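Local coordinates for lithostathine (Homo sapiens, PDB 1QDD), which may inhibit spontaneous calcium carbonate precipitation, and may be associated with neuronal sprouting and with brain and pancreas regeneration, at residues A[24-29]-A[56-61]; A[33-38]-A[48-53]; A[76-81]-A[125-130]; A[87-92]-A[105-110]. The protein carries 1 engineered substitution. All coordinates share one frame; numbering follows the deposited sequence.

The four contacts illustrate how one C-type lectin domain is held together from its base to its loops. Interaction 2 is nested along the chain within the loop closed by interaction 1, and V51 CG2 packs on Y26 CE2. The centres of interactions 2 and 3 lie about 10 Å apart; there V51 O is within 2.9 Å of G79 N, a probable hydrogen bond. Interaction 4, nested inside interaction 3 with centres about 9 Å apart, lies at the surface; its centre is about 21 Å from that of interaction 1. The O-linked glycan touches the N-terminal peptide at E2, A3, T5, E6 and P8, which belong to none of these segments.

Interaction 1 of 4, residues A[24-29]-A[56-61]; sequences YCYYFN and QAEGAF
Y26 of the strand and F61 of the helix mark the closest approach of the two backbones, their CA atoms still 9.7 Å apart, so side chains must span the gap. Y26 does most of this with both the face and the hydroxyl end of its ring. Its CB points toward the helix, and CG, anti to the carbonyl carbon (chi1 -61°), carries the ring on to E58 and F61. There Y26 OH donates to E58 OE2 over a short 2.6 Å. The acceptor oxygen lies in the plane of the tyrosine ring, beyond its hydroxyl edge, while the carboxylate is turned nearly perpendicular to that ring. The hydroxyl meets OE2 on its anti side, 31° out of the carboxylate plane. F61, one helical turn further on, presents an edge to one face of the same tyrosine. Its CE2 atom sits 3.7 Å from Y26 CD1, toward the rim of the ring. The T-shaped pair has its planes inclined at 66° and its centroids 5.1 Å apart.

The buried carboxylate is well provided for: OE2 also forms a salt bridge with K141, and OE1 accepts from the backbone N of L54. These partners fix its rotation and would be expected to stabilise the ionised form. The contact thus joins helix 56-68 to strand 24-33 of the main C-type lectin sheet. Strand 136-143, which carries K141, pairs with strand 24-33 through C25, Y27 and N29, and Y21 of strand 19-21 stacks on F61 and touches Y26.

Interaction 2 of 4, residues A[33-38]-A[48-53]; sequences ETWVDA and GNLVSV
The chain that brings W35 and A38 against L50 starts at E33, whose carbonyl oxygen accepts from the indole N-H of W77. T34 then occupies the N-cap position of helix 35-44. Its OG1 accepts a weak capping bond from D37 N at 3.3 Å, while the backbone T34 O receives A38 N at 2.9 Å, starting the regular helical pattern.

W35, in the first turn, is the aromatic partner. CG stands anti to the backbone N (chi1 -175°), and the indole extends until one face lies over L50. Methyl CD1 of L50 makes a CH-pi contact with the five-membered ring, 3.7 Å from its centroid and 19° off the normal, with W35 NE1 its nearest ring atom. That nitrogen is satisfied by I78 O, which limits rotation of the indole and keeps the face presented to the leucine. H81 stacks on the same tryptophan, and W77 meets it edge to face.

A38, one turn later, supplies a small methyl: its CB touches the other branch of L50, CD2, at 4.0 Å. The two CA atoms are 7.0 Å apart at this point, the closest backbone approach of the segments. L50 therefore divides its branches between an indole face and a helical methyl, and its backbone N is tied to OD1 of D39, the next helical residue. A buried leucine on a short strand of the main sheet, packed against the first turns of helix 35-44, belongs to the hydrophobic core of the C-type lectin fold.

Interaction 3 of 4, residues A[76-81]-A[125-130]; sequences VWIGLH and QKWKDV
OD2 of D129, on the strand whose W127 and V130 meet I78, L80 and W77, is gripped by two groups: R87 NH2 in a salt bridge and the backbone N of G113. The other oxygen, OD1, accepts from S108 N, so the carboxylate is held on both arms. The first segment contains the WIGL motif of the C-type lectin fold, W77 to L80, which turns a corner at G79 and thereby serves two sheets. From CA 77 to CA 80 it runs nearly at right angles, 97°, to the direction from CA 127 to CA 130.

Apolar groups make the contact itself. I78 and L80 both meet the indole of W127, each at about a right angle to it, and W102 adds an edge-to-face partner. L80 CD2 comes obliquely to W127 CZ3, 3.7 Å away. W77 starts off away from the other strand, but its ring swings back until CZ3 lies 3.5 Å from V130 CG2. I78 extends beyond CG1 (chi2 173°), carrying methyl CD1 over the five-membered ring of W127, 3.9 Å from its centroid and 14° off the normal.

Interaction 4 of 4, residues A[87-92]-A[105-110]; sequences RAWHWS and GAPSSV. Engineered in segment 87-92: A88 (natural residue Arg).
R87 and P107 each bury the same amount of surface here, and W89 completes the trio. The arginine approaches with its chain bent at chi2 (68°) and runs antiparallel alongside the proline. Its NH2 donates to the backbone O of S108 over 3.0 Å. The bond is fairly straight, 157° at the hydrogen, and the donor lies in the carbonyl plane, although the oxygen is tilted somewhat from the guanidinium plane. A water forms weak bonds to R87 NE and S108 O, bridging the two groups a second time. The remaining nitrogen, NH1, engages D82 in a salt bridge and donates to G113 O; with D129, already bound to NH2, completing the grip, charge and hydrogen bonds together fix the guanidinium.

P107 follows a cis peptide bond, and its CB points toward the other segment. That CB is touched by R87 NH2 at 3.8 Å and by W89 CZ2 at 3.7 Å, one apolar carbon met by both a cationic group and an indole. W89 reaches it obliquely, with its NE1 a looser 4.1 Å from P107 CG. The intervening A88 is an engineered residue.

The cis proline lies in the long loop region of the C-type lectin fold, where a cis proline is a familiar feature. This surface contact fastens that loop to the chain entering strand 90-91. W89 also packs on L80 of the paired strand 80-81 and meets W102, while the side chain of P107 packs on D129 of strand 127-130.

Interaction 1 of 4, residues A[24-29]-A[56-61]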
# COMPACT_ATOMS: atom_id res chain seq x y z
N TYR A 24 7.09 -9.18 6.37
CA TYR A 24 6.14 -8.11 6.68
C TYR A 24 4.73 -8.71 6.73
O TYR A 24 4.47 -9.82 6.24
CB TYR A 24 6.21 -7.01 5.62
CG TYR A 24 7.41 -6.10 5.77
CD1 TYR A 24 8.66 -6.47 5.29
CD2 TYR A 24 7.29 -4.86 6.36
CE1 TYR A 24 9.76 -5.65 5.47
CE2 TYR A 24 8.37 -4.01 6.52
CZ TYR A 24 9.61 -4.43 6.07
OH TYR A 24 10.69 -3.58 6.24
N CYS A 25 3.82 -7.99 7.37
CA CYS A 25 2.40 -8.34 7.49
C CYS A 25 1.58 -7.28 6.76
O CYS A 25 1.92 -6.10 6.78
CB CYS A 25 1.94 -8.43 8.94
SG CYS A 25 2.89 -9.57 9.98
N TYR A 26 0.53 -7.74 6.07
CA TYR A 26 -0.30 -6.88 5.23
C TYR A 26 -1.79 -7.07 5.48
O TYR A 26 -2.20 -8.20 5.78
CB TYR A 26 -0.03 -7.27 3.76
CG TYR A 26 1.35 -7.12 3.20
CD1 TYR A 26 2.38 -8.01 3.57
CD2 TYR A 26 1.68 -6.14 2.26
CE1 TYR A 26 3.66 -7.90 3.07
CE2 TYR A 26 2.96 -6.04 1.75
CZ TYR A 26 3.94 -6.92 2.14
OH TYR A 26 5.23 -6.86 1.65
N TYR A 27 -2.60 -6.04 5.26
CA TYR A 27 -4.05 -6.22 5.34
C TYR A 27 -4.77 -5.16 4.51
O TYR A 27 -4.30 -4.04 4.34
CB TYR A 27 -4.61 -6.21 6.76
CG TYR A 27 -4.32 -4.97 7.57
CD1 TYR A 27 -5.21 -3.92 7.63
CD2 TYR A 27 -3.13 -4.84 8.28
CE1 TYR A 27 -4.94 -2.77 8.36
CE2 TYR A 27 -2.85 -3.72 9.03
CZ TYR A 27 -3.76 -2.69 9.07
OH TYR A 27 -3.48 -1.56 9.82
N PHE A 28 -5.93 -5.52 3.99
CA PHE A 28 -6.83 -4.66 3.23
C PHE A 28 -7.93 -4.14 4.16
O PHE A 28 -8.54 -4.93 4.90
CB PHE A 28 -7.45 -5.42 2.06
CG PHE A 28 -8.54 -4.69 1.32
CD1 PHE A 28 -9.85 -5.14 1.39
CD2 PHE A 28 -8.28 -3.56 0.57
CE1 PHE A 28 -10.87 -4.48 0.72
CE2 PHE A 28 -9.29 -2.90 -0.09
CZ PHE A 28 -10.59 -3.35 -0.02
N ASN A 29 -8.15 -2.85 4.25
CA ASN A 29 -9.19 -2.21 5.06
C ASN A 29 -10.21 -1.56 4.13
O ASN A 29 -9.85 -0.67 3.35
CB ASN A 29 -8.54 -1.18 5.99
CG ASN A 29 -9.43 -0.63 7.08
OD1 ASN A 29 -8.99 -0.12 8.14
ND2 ASN A 29 -10.73 -0.66 6.87
N GLN A 56 7.95 -6.61 -8.51
CA GLN A 56 6.81 -7.16 -9.23
C GLN A 56 6.12 -8.23 -8.40
O GLN A 56 4.87 -8.29 -8.36
CB GLN A 56 7.27 -7.73 -10.57
CG GLN A 56 6.14 -8.06 -11.55
CD GLN A 56 6.75 -8.56 -12.85
OE1 GLN A 56 6.49 -9.67 -13.31
NE2 GLN A 56 7.67 -7.79 -13.42
N ALA A 57 6.87 -9.09 -7.72
CA ALA A 57 6.29 -10.14 -6.89
C ALA A 57 5.49 -9.59 -5.71
O ALA A 57 4.41 -10.14 -5.39
CB ALA A 57 7.39 -11.10 -6.42
N GLU A 58 5.92 -8.50 -5.10
CA GLU A 58 5.15 -7.85 -4.05
C GLU A 58 3.86 -7.27 -4.62
O GLU A 58 2.78 -7.41 -3.99
CB GLU A 58 5.98 -6.77 -3.34
CG GLU A 58 5.30 -6.19 -2.11
CD GLU A 58 6.20 -5.29 -1.30
OE1 GLU A 58 7.16 -4.71 -1.86
OE2 GLU A 58 5.94 -5.12 -0.09
N GLY A 59 3.89 -6.68 -5.80
CA GLY A 59 2.68 -6.18 -6.46
C GLY A 59 1.69 -7.30 -6.71
O GLY A 59 0.47 -7.12 -6.53
N ALA A 60 2.14 -8.48 -7.13
CA ALA A 60 1.28 -9.63 -7.38
C ALA A 60 0.67 -10.12 -6.08
O ALA A 60 -0.53 -10.48 -6.06
CB ALA A 60 2.07 -10.73 -8.08
N PHE A 61 1.40 -10.16 -4.99
CA PHE A 61 0.88 -10.54 -3.69
C PHE A 61 -0.22 -9.58 -3.25
O PHE A 61 -1.31 -10.02 -2.81
CB PHE A 61 2.02 -10.60 -2.65
CG PHE A 61 1.51 -10.84 -1.26
CD1 PHE A 61 1.15 -12.11 -0.84
CD2 PHE A 61 1.33 -9.78 -0.38
CE1 PHE A 61 0.64 -12.32 0.43
CE2 PHE A 61 0.82 -9.98 0.89
CZ PHE A 61 0.48 -11.25 1.28

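Interaction 2 of 4, residues A[33-38]-A[48-53]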
# COMPACT_ATOMS: atom_id res chain seq x y z
N GLU A 33 -11.33 6.44 3.31
CA GLU A 33 -10.63 7.55 3.94
C GLU A 33 -9.78 8.30 2.91
O GLU A 33 -9.43 7.72 1.88
CB GLU A 33 -9.71 7.04 5.06
CG GLU A 33 -10.36 6.27 6.19
CD GLU A 33 -11.12 7.09 7.21
OE1 GLU A 33 -11.05 8.33 7.24
OE2 GLU A 33 -11.81 6.47 8.06
N THR A 34 -9.45 9.55 3.20
CA THR A 34 -8.50 10.28 2.37
C THR A 34 -7.12 9.61 2.43
O THR A 34 -6.84 8.85 3.36
CB THR A 34 -8.38 11.76 2.79
OG1 THR A 34 -7.81 11.77 4.10
CG2 THR A 34 -9.70 12.49 2.77
N TRP A 35 -6.22 9.94 1.50
CA TRP A 35 -4.90 9.32 1.50
C TRP A 35 -4.15 9.55 2.80
O TRP A 35 -3.60 8.61 3.40
CB TRP A 35 -4.10 9.82 0.29
CG TRP A 35 -2.76 9.16 0.11
CD1 TRP A 35 -2.45 8.10 -0.69
CD2 TRP A 35 -1.51 9.56 0.70
NE1 TRP A 35 -1.11 7.79 -0.63
CE2 TRP A 35 -0.52 8.69 0.23
CE3 TRP A 35 -1.15 10.58 1.58
CZ2 TRP A 35 0.81 8.77 0.65
CZ3 TRP A 35 0.18 10.67 1.99
CH2 TRP A 35 1.13 9.76 1.52
N VAL A 36 -4.15 10.80 3.30
CA VAL A 36 -3.46 11.11 4.56
C VAL A 36 -4.05 10.36 5.75
O VAL A 36 -3.33 9.84 6.61
CB VAL A 36 -3.47 12.63 4.83
CG1 VAL A 36 -3.01 12.98 6.24
CG2 VAL A 36 -2.60 13.36 3.82
N ASP A 37 -5.37 10.31 5.85
CA ASP A 37 -6.05 9.63 6.94
C ASP A 37 -5.85 8.12 6.90
O ASP A 37 -5.72 7.48 7.95
CB ASP A 37 -7.54 10.01 7.00
CG ASP A 37 -7.77 11.44 7.45
OD1 ASP A 37 -6.84 12.08 7.96
OD2 ASP A 37 -8.91 11.93 7.29
N ALA A 38 -5.75 7.53 5.71
CA ALA A 38 -5.44 6.11 5.54
C ALA A 38 -4.02 5.83 6.02
O ALA A 38 -3.81 4.87 6.77
CB ALA A 38 -5.63 5.70 4.09
N GLY A 48 2.93 0.81 11.08
CA GLY A 48 3.08 0.56 9.65
C GLY A 48 2.91 1.83 8.84
O GLY A 48 3.06 2.96 9.31
N ASN A 49 2.63 1.69 7.55
CA ASN A 49 2.39 2.75 6.59
C ASN A 49 1.50 2.16 5.48
O ASN A 49 1.38 0.94 5.38
CB ASN A 49 3.61 3.34 5.89
CG ASN A 49 4.33 4.39 6.71
OD1 ASN A 49 5.43 4.10 7.22
ND2 ASN A 49 3.80 5.59 6.87
N LEU A 50 0.92 3.02 4.65
CA LEU A 50 0.26 2.53 3.45
C LEU A 50 1.31 1.69 2.72
O LEU A 50 2.52 1.98 2.75
CB LEU A 50 -0.16 3.68 2.53
CG LEU A 50 -1.47 4.40 2.87
CD1 LEU A 50 -1.66 5.65 2.04
CD2 LEU A 50 -2.66 3.45 2.70
N VAL A 51 0.88 0.66 2.02
CA VAL A 51 1.81 -0.28 1.39
C VAL A 51 2.75 0.40 0.41
O VAL A 51 2.35 1.23 -0.41
CB VAL A 51 1.03 -1.45 0.75
CG1 VAL A 51 0.13 -1.03 -0.39
CG2 VAL A 51 1.94 -2.58 0.31
N SER A 52 4.01 -0.03 0.43
CA SER A 52 5.03 0.31 -0.55
C SER A 52 5.26 -0.94 -1.41
O SER A 52 5.44 -2.02 -0.85
CB SER A 52 6.37 0.71 0.05
OG SER A 52 6.29 1.83 0.90
N VAL A 53 5.16 -0.83 -2.71
CA VAL A 53 5.29 -1.95 -3.66
C VAL A 53 6.66 -1.84 -4.32
O VAL A 53 6.86 -0.97 -5.17
CB VAL A 53 4.15 -1.94 -4.68
CG1 VAL A 53 4.22 -3.16 -5.59
CG2 VAL A 53 2.78 -1.86 -4.01

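Interaction 3 of 4, residues A[76-81]-A[125-130]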
# COMPACT_ATOMS: atom_id res chain seq x y z
N VAL A 76 -8.08 1.44 -4.78
CA VAL A 76 -7.51 1.13 -3.48
C VAL A 76 -6.22 1.93 -3.28
O VAL A 76 -5.32 1.84 -4.14
CB VAL A 76 -7.23 -0.38 -3.31
CG1 VAL A 76 -6.62 -0.70 -1.96
CG2 VAL A 76 -8.51 -1.20 -3.51
N TRP A 77 -6.06 2.65 -2.20
CA TRP A 77 -4.83 3.43 -1.99
C TRP A 77 -3.57 2.60 -1.71
O TRP A 77 -3.60 1.59 -1.00
CB TRP A 77 -5.00 4.34 -0.76
CG TRP A 77 -5.87 5.54 -0.76
CD1 TRP A 77 -6.83 5.84 0.17
CD2 TRP A 77 -5.87 6.63 -1.69
NE1 TRP A 77 -7.42 7.05 -0.14
CE2 TRP A 77 -6.85 7.55 -1.28
CE3 TRP A 77 -5.13 6.90 -2.85
CZ2 TRP A 77 -7.10 8.73 -1.97
CZ3 TRP A 77 -5.38 8.09 -3.53
CH2 TRP A 77 -6.36 8.98 -3.09
N ILE A 78 -2.46 3.09 -2.26
CA ILE A 78 -1.11 2.63 -1.96
C ILE A 78 -0.33 3.87 -1.49
O ILE A 78 -0.80 5.00 -1.60
CB ILE A 78 -0.41 1.85 -3.05
CG1 ILE A 78 -0.19 2.69 -4.31
CG2 ILE A 78 -1.20 0.58 -3.38
CD1 ILE A 78 0.65 2.00 -5.38
N GLY A 79 0.88 3.67 -0.95
CA GLY A 79 1.64 4.75 -0.35
C GLY A 79 2.41 5.74 -1.19
O GLY A 79 3.27 6.44 -0.62
N LEU A 80 2.20 5.81 -2.49
CA LEU A 80 2.96 6.68 -3.38
C LEU A 80 2.28 8.02 -3.55
O LEU A 80 1.05 8.08 -3.74
CB LEU A 80 3.20 5.99 -4.73
CG LEU A 80 4.36 6.52 -5.58
CD1 LEU A 80 5.71 6.11 -5.03
CD2 LEU A 80 4.25 6.02 -7.02
N HIS A 81 3.04 9.11 -3.47
CA HIS A 81 2.48 10.46 -3.62
C HIS A 81 3.54 11.41 -4.14
O HIS A 81 4.74 11.09 -4.16
CB HIS A 81 1.84 10.96 -2.32
CG HIS A 81 2.78 11.27 -1.20
ND1 HIS A 81 2.66 12.43 -0.46
CD2 HIS A 81 3.81 10.59 -0.67
CE1 HIS A 81 3.60 12.44 0.47
NE2 HIS A 81 4.33 11.35 0.37
N GLN A 125 -3.31 -4.43 -10.51
CA GLN A 125 -1.89 -4.52 -10.82
C GLN A 125 -1.31 -3.22 -11.36
O GLN A 125 -0.07 -3.11 -11.35
CB GLN A 125 -1.65 -5.62 -11.87
CG GLN A 125 -1.91 -7.03 -11.34
CD GLN A 125 -1.51 -8.07 -12.37
OE1 GLN A 125 -0.44 -7.98 -12.98
NE2 GLN A 125 -2.38 -9.05 -12.60
N LYS A 126 -2.12 -2.29 -11.84
CA LYS A 126 -1.63 -1.04 -12.40
C LYS A 126 -2.12 0.16 -11.59
O LYS A 126 -3.09 0.08 -10.84
CB LYS A 126 -2.00 -0.87 -13.87
CG LYS A 126 -1.58 -1.97 -14.82
CD LYS A 126 -0.13 -1.84 -15.25
CE LYS A 126 0.27 -2.87 -16.30
NZ LYS A 126 1.75 -2.95 -16.41
N TRP A 127 -1.41 1.27 -11.71
CA TRP A 127 -1.54 2.46 -10.91
C TRP A 127 -2.14 3.65 -11.66
O TRP A 127 -1.87 3.85 -12.84
CB TRP A 127 -0.14 2.89 -10.45
CG TRP A 127 0.68 1.89 -9.69
CD1 TRP A 127 0.31 0.68 -9.20
CD2 TRP A 127 2.07 2.05 -9.31
NE1 TRP A 127 1.36 0.05 -8.55
CE2 TRP A 127 2.44 0.88 -8.62
CE3 TRP A 127 3.00 3.06 -9.52
CZ2 TRP A 127 3.74 0.73 -8.11
CZ3 TRP A 127 4.28 2.90 -9.01
CH2 TRP A 127 4.62 1.73 -8.32
N LYS A 128 -2.89 4.48 -10.94
CA LYS A 128 -3.44 5.72 -11.48
C LYS A 128 -3.24 6.84 -10.48
O LYS A 128 -3.42 6.65 -9.28
CB LYS A 128 -4.93 5.52 -11.74
CG LYS A 128 -5.78 6.67 -12.22
CD LYS A 128 -7.13 6.12 -12.64
CE LYS A 128 -8.15 6.05 -11.53
NZ LYS A 128 -9.51 5.90 -12.17
N ASP A 129 -2.88 8.03 -10.96
CA ASP A 129 -2.79 9.24 -10.15
C ASP A 129 -4.16 9.89 -9.99
O ASP A 129 -4.85 10.07 -11.01
CB ASP A 129 -1.81 10.26 -10.75
CG ASP A 129 -2.07 10.69 -12.17
OD1 ASP A 129 -2.24 9.80 -13.02
OD2 ASP A 129 -2.11 11.91 -12.46
N VAL A 130 -4.57 10.22 -8.80
CA VAL A 130 -5.89 10.78 -8.48
C VAL A 130 -5.76 11.84 -7.39
O VAL A 130 -4.73 11.93 -6.72
CB VAL A 130 -6.83 9.67 -7.96
CG1 VAL A 130 -7.28 8.69 -9.03
CG2 VAL A 130 -6.17 8.90 -6.82

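Interaction 4 of 4, residues A[87-92]-A[105-110]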
# COMPACT_ATOMS: atom_id res chain seq x y z
N ARG A 87 5.95 16.22 -9.84
CA ARG A 87 6.07 14.91 -10.45
C ARG A 87 7.33 14.17 -10.04
O ARG A 87 7.98 13.45 -10.78
CB ARG A 87 5.89 15.04 -11.97
CG ARG A 87 4.47 14.80 -12.38
CD ARG A 87 3.44 15.86 -11.94
NE ARG A 87 2.28 15.05 -12.36
CZ ARG A 87 1.50 14.34 -11.57
NH1 ARG A 87 1.59 14.44 -10.26
NH2 ARG A 87 0.51 13.61 -12.08
N ALA A 88 7.67 14.28 -8.75
CA ALA A 88 8.73 13.53 -8.10
C ALA A 88 8.10 12.65 -7.01
O ALA A 88 7.64 13.16 -5.99
CB ALA A 88 9.79 14.44 -7.51
N TRP A 89 8.02 11.35 -7.26
CA TRP A 89 7.24 10.43 -6.45
C TRP A 89 7.99 9.84 -5.29
O TRP A 89 9.18 9.50 -5.37
CB TRP A 89 6.67 9.30 -7.34
CG TRP A 89 5.84 9.82 -8.47
CD1 TRP A 89 6.27 10.12 -9.73
CD2 TRP A 89 4.46 10.18 -8.43
NE1 TRP A 89 5.24 10.64 -10.47
CE2 TRP A 89 4.11 10.70 -9.69
CE3 TRP A 89 3.47 10.14 -7.44
CZ2 TRP A 89 2.82 11.14 -9.99
CZ3 TRP A 89 2.19 10.57 -7.74
CH2 TRP A 89 1.88 11.08 -9.01
N HIS A 90 7.35 9.71 -4.13
CA HIS A 90 7.93 9.13 -2.94
C HIS A 90 6.97 8.19 -2.23
O HIS A 90 5.75 8.40 -2.25
CB HIS A 90 8.28 10.20 -1.88
CG HIS A 90 9.36 11.15 -2.30
ND1 HIS A 90 10.69 10.95 -2.00
CD2 HIS A 90 9.29 12.29 -3.02
CE1 HIS A 90 11.40 11.95 -2.53
NE2 HIS A 90 10.58 12.77 -3.15
N TRP A 91 7.48 7.16 -1.58
CA TRP A 91 6.70 6.25 -0.74
C TRP A 91 6.60 6.88 0.64
O TRP A 91 7.60 7.39 1.19
CB TRP A 91 7.35 4.87 -0.60
CG TRP A 91 7.30 4.04 -1.84
CD1 TRP A 91 8.37 3.71 -2.64
CD2 TRP A 91 6.16 3.46 -2.48
NE1 TRP A 91 7.96 2.97 -3.72
CE2 TRP A 91 6.59 2.79 -3.64
CE3 TRP A 91 4.80 3.42 -2.16
CZ2 TRP A 91 5.72 2.16 -4.51
CZ3 TRP A 91 3.92 2.79 -3.03
CH2 TRP A 91 4.39 2.16 -4.18
N SER A 92 5.44 6.82 1.30
CA SER A 92 5.26 7.37 2.64
C SER A 92 6.18 6.69 3.64
O SER A 92 6.56 7.33 4.65
CB SER A 92 3.80 7.29 3.08
OG SER A 92 3.35 5.97 3.22
N GLY A 105 -1.84 6.03 -19.85
CA GLY A 105 -2.07 7.45 -19.70
C GLY A 105 -1.68 8.04 -18.36
O GLY A 105 -1.95 9.21 -18.06
N ALA A 106 -1.04 7.24 -17.50
CA ALA A 106 -0.61 7.68 -16.18
C ALA A 106 0.87 7.81 -16.02
O ALA A 106 1.43 6.95 -16.63
CB ALA A 106 -1.21 6.78 -15.09
N PRO A 107 1.35 8.70 -15.18
CA PRO A 107 0.77 9.83 -14.54
C PRO A 107 0.33 10.93 -15.52
O PRO A 107 1.03 11.14 -16.51
CB PRO A 107 1.72 10.33 -13.48
CG PRO A 107 3.05 9.84 -13.89
CD PRO A 107 2.79 8.81 -14.93
N SER A 108 -0.81 11.55 -15.27
CA SER A 108 -1.34 12.58 -16.17
C SER A 108 -0.64 13.92 -16.01
O SER A 108 -0.29 14.32 -14.90
CB SER A 108 -2.85 12.75 -15.93
OG SER A 108 -3.40 13.66 -16.88
N SER A 109 -0.49 14.65 -17.12
CA SER A 109 0.09 15.98 -17.08
C SER A 109 -0.99 17.05 -17.29
O SER A 109 -0.81 18.20 -16.92
CB SER A 109 1.17 16.13 -18.15
OG SER A 109 0.62 15.98 -19.45
N VAL A 110 -2.13 16.65 -17.83
CA VAL A 110 -3.24 17.51 -18.20
C VAL A 110 -4.29 17.74 -17.13
O VAL A 110 -5.08 18.70 -17.14
CB VAL A 110 -3.86 17.01 -19.51
CG1 VAL A 110 -5.32 17.30 -19.74
CG2 VAL A 110 -3.01 17.41 -20.69
O HOH W 1 2.78 13.66 -15.25